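BCL-2 protein (PDB 7JMT) probably regulates apoptosis by binding the BH domains of partner proteins, and here holds the inhibitor ABT-737 in its ligand pocket. Local coordinates at residues A[107-112]-A[158-163]. Numbering follows the deposited sequence.
Sequences LNWGRI and DGWSGL. With N3C (4-{4-[(4'-chlorobiphenyl-2-yl)methyl]piperazin-1-yl}-N-{[4-({(1R)-3-(dimethylamino)-1-[(phenylthio)methyl]propyl}amino)-3-nitrophenyl]sulfonyl}benzamide), chain G.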
# COMPACT_ATOMS: atom_id res chain seq x y z
N LEU A 107 -14.27 -8.77 4.34
CA LEU A 107 -13.58 -7.59 4.88
C LEU A 107 -13.17 -7.88 6.32
O LEU A 107 -14.05 -8.02 7.16
CB LEU A 107 -14.49 -6.37 4.73
CG LEU A 107 -13.89 -4.98 4.94
CD1 LEU A 107 -12.48 -4.86 4.39
CD2 LEU A 107 -14.78 -3.93 4.30
N ASN A 108 -11.87 -7.98 6.57
CA ASN A 108 -11.29 -8.25 7.90
C ASN A 108 -9.95 -7.51 7.85
O ASN A 108 -9.58 -7.10 6.76
CB ASN A 108 -11.23 -9.74 8.23
CG ASN A 108 -10.25 -10.55 7.42
OD1 ASN A 108 -9.74 -10.10 6.40
ND2 ASN A 108 -9.98 -11.77 7.85
N TRP A 109 -9.30 -7.30 8.98
CA TRP A 109 -8.01 -6.58 9.04
C TRP A 109 -6.98 -7.36 8.25
O TRP A 109 -6.12 -6.74 7.64
CB TRP A 109 -7.56 -6.30 10.48
CG TRP A 109 -8.08 -5.03 11.09
CD1 TRP A 109 -8.75 -4.91 12.27
CD2 TRP A 109 -7.95 -3.69 10.57
NE1 TRP A 109 -9.06 -3.61 12.52
CE2 TRP A 109 -8.58 -2.83 11.49
CE3 TRP A 109 -7.38 -3.14 9.42
CZ2 TRP A 109 -8.66 -1.46 11.30
CZ3 TRP A 109 -7.46 -1.78 9.23
CH2 TRP A 109 -8.08 -0.95 10.16
N GLY A 110 -7.05 -8.68 8.27
CA GLY A 110 -6.11 -9.55 7.55
C GLY A 110 -6.16 -9.34 6.06
O GLY A 110 -5.12 -9.46 5.44
N ARG A 111 -7.33 -9.12 5.49
CA ARG A 111 -7.47 -8.80 4.05
C ARG A 111 -6.85 -7.43 3.77
O ARG A 111 -6.30 -7.26 2.69
CB ARG A 111 -8.92 -8.88 3.58
CG ARG A 111 -9.27 -10.10 2.74
CD ARG A 111 -9.54 -11.38 3.50
NE ARG A 111 -9.80 -12.46 2.56
CZ ARG A 111 -9.81 -13.76 2.83
NH1 ARG A 111 -9.55 -14.22 4.04
NH2 ARG A 111 -10.08 -14.62 1.86
N ILE A 112 -7.00 -6.46 4.67
CA ILE A 112 -6.41 -5.10 4.52
C ILE A 112 -4.89 -5.24 4.50
O ILE A 112 -4.26 -4.59 3.69
CB ILE A 112 -6.94 -4.11 5.57
CG1 ILE A 112 -8.42 -3.78 5.30
CG2 ILE A 112 -6.10 -2.85 5.64
CD1 ILE A 112 -9.20 -3.30 6.49
N ASP A 158 -12.09 1.23 15.06
CA ASP A 158 -11.14 2.17 15.73
C ASP A 158 -10.34 2.88 14.66
O ASP A 158 -9.39 3.56 15.02
CB ASP A 158 -10.33 1.49 16.84
CG ASP A 158 -11.14 1.09 18.06
OD1 ASP A 158 -10.76 0.10 18.70
OD2 ASP A 158 -12.10 1.80 18.38
N GLY A 159 -10.77 2.81 13.41
CA GLY A 159 -10.08 3.46 12.29
C GLY A 159 -8.82 2.72 11.92
O GLY A 159 -8.69 1.57 12.29
N TRP A 160 -7.92 3.39 11.24
CA TRP A 160 -6.60 2.83 10.88
C TRP A 160 -5.91 2.49 12.19
O TRP A 160 -5.13 1.55 12.19
CB TRP A 160 -5.81 3.81 10.03
CG TRP A 160 -6.29 3.98 8.63
CD1 TRP A 160 -6.78 5.12 8.06
CD2 TRP A 160 -6.30 2.98 7.60
NE1 TRP A 160 -7.09 4.89 6.75
CE2 TRP A 160 -6.81 3.59 6.44
CE3 TRP A 160 -5.93 1.63 7.55
CZ2 TRP A 160 -6.96 2.89 5.25
CZ3 TRP A 160 -6.08 0.95 6.38
CH2 TRP A 160 -6.59 1.57 5.24
N SER A 161 -6.23 3.19 13.27
CA SER A 161 -5.64 2.96 14.61
C SER A 161 -5.97 1.55 15.09
O SER A 161 -5.32 1.10 16.02
CB SER A 161 -6.07 4.00 15.58
OG SER A 161 -5.68 5.30 15.19
N GLY A 162 -6.97 0.89 14.51
CA GLY A 162 -7.39 -0.47 14.87
C GLY A 162 -6.34 -1.52 14.61
O GLY A 162 -6.43 -2.57 15.22
N LEU A 163 -5.45 -1.27 13.66
CA LEU A 163 -4.34 -2.19 13.32
C LEU A 163 -3.37 -2.31 14.49
O LEU A 163 -2.66 -3.28 14.51
CB LEU A 163 -3.63 -1.72 12.05
CG LEU A 163 -4.31 -2.05 10.72
CD1 LEU A 163 -3.83 -1.12 9.63
CD2 LEU A 163 -4.06 -3.50 10.32
O34 N3C G . -1.05 -11.42 10.77
N33 N3C G . -2.29 -11.34 10.88
O33 N3C G . -2.79 -10.26 11.09
C33 N3C G . -3.19 -12.42 10.79
C32 N3C G . -2.82 -13.69 11.17
N35 N3C G . -1.55 -13.90 11.53
C36 N3C G . -0.93 -15.20 11.64
C41 N3C G . -0.63 -15.84 10.27
S42 N3C G . 0.14 -14.79 9.06
C43 N3C G . -0.99 -13.77 8.31
C48 N3C G . -2.22 -14.26 8.00
C47 N3C G . -3.17 -13.46 7.39
C46 N3C G . -2.89 -12.14 7.09
C45 N3C G . -1.65 -11.64 7.43
C44 N3C G . -0.71 -12.46 8.03
C37 N3C G . 0.30 -14.96 12.51
C38 N3C G . 0.62 -16.25 13.29
N39 N3C G . 1.39 -15.97 14.52
C40 N3C G . 0.43 -15.63 15.61
C39 N3C G . 2.23 -17.15 14.85
C31 N3C G . -3.76 -14.72 11.09
C30 N3C G . -5.05 -14.46 10.67
C34 N3C G . -4.48 -12.15 10.36
C29 N3C G . -5.41 -13.17 10.30
S28 N3C G . -6.90 -12.85 9.83
O28 N3C G . -7.77 -13.86 10.41
O29 N3C G . -7.39 -11.56 10.28
N27 N3C G . -6.81 -12.94 8.32
C26 N3C G . -6.57 -14.11 7.73
O26 N3C G . -6.45 -15.19 8.29
C23 N3C G . -6.36 -14.05 6.26
C22 N3C G . -5.78 -15.15 5.67
C21 N3C G . -5.49 -15.14 4.32
C24 N3C G . -6.57 -12.89 5.52
C25 N3C G . -6.27 -12.90 4.15
C20 N3C G . -5.74 -14.04 3.53
N17 N3C G . -5.41 -14.06 2.17
C16 N3C G . -4.95 -15.33 1.61
C15 N3C G . -4.89 -15.30 0.08
C18 N3C G . -5.46 -12.82 1.40
C19 N3C G . -5.53 -13.05 -0.08
N14 N3C G . -4.48 -14.00 -0.45
C13 N3C G . -4.31 -14.24 -1.89
C12 N3C G . -4.87 -13.19 -2.81
C11 N3C G . -6.16 -13.37 -3.29
C10 N3C G . -6.76 -12.46 -4.15
C9 N3C G . -6.05 -11.34 -4.54
C8 N3C G . -4.76 -11.15 -4.07
C7 N3C G . -4.16 -12.08 -3.20
C4 N3C G . -2.86 -11.79 -2.79
C3 N3C G . -1.74 -12.35 -3.39
C2 N3C G . -0.48 -11.97 -2.97
C5 N3C G . -2.71 -10.84 -1.81
C6 N3C G . -1.46 -10.47 -1.39
C1 N3C G . -0.36 -11.04 -1.96
CL1 N3C G . 1.22 -10.51 -1.36
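Leu163 packs over one face of the Trp109 indole, its CG 3.7 Å from the centroid of the six-membered ring and 24° off the normal, a CH-pi contact. Leu163 CD2 reaches along the same face to Trp109 CE3 (3.5 Å), and the backbone carbonyl carbon of Gly162 covers that face near its rim. The absence of a side chain at Gly162 leaves room for the benzo side of the indole beside the backbone. At the ring's edge, near its plane, Trp109 CZ2 meets Gly159 O at 3.2 Å; this oxygen also accepts Gly162 N within the short 3-10 turn. Trp160 CE3 comes to the edge of the Trp109 ring, near its plane, 4.1 Å from Trp109 CZ3. With CG anti to the carbonyl carbon (chi1 -73°), Trp160 brings its benzo edge to Ile112, where Trp160 CZ3 meets Ile112 CG2 at 3.9 Å. No hydrogen bond joins the two segments; side-chain packing and backbone atoms laid against the indole make the contact. Trp153 meets the Trp109 indole edge-to-face, and Phe7 stacks on Trp160. Asn108 N-caps helix 109-127: OD1 accepts Arg111 N (2.8 Å) from 38° above its carbonyl plane. On the ligand side, Asn108 ND2 lies 3.4 Å from N27 of N3C, the inhibitor ABT-737, Gly110 leaves space for the acylsulfonamide, and one face of the Arg111 guanidinium lies against the benzamide ring. Asn-Trp-Gly-Arg in 107-112 is the BH1 signature, lining the BH3-binding groove of this Bcl-2 fold and packing its tryptophan against the turn 158-163, whose sequence is consistent with BH2.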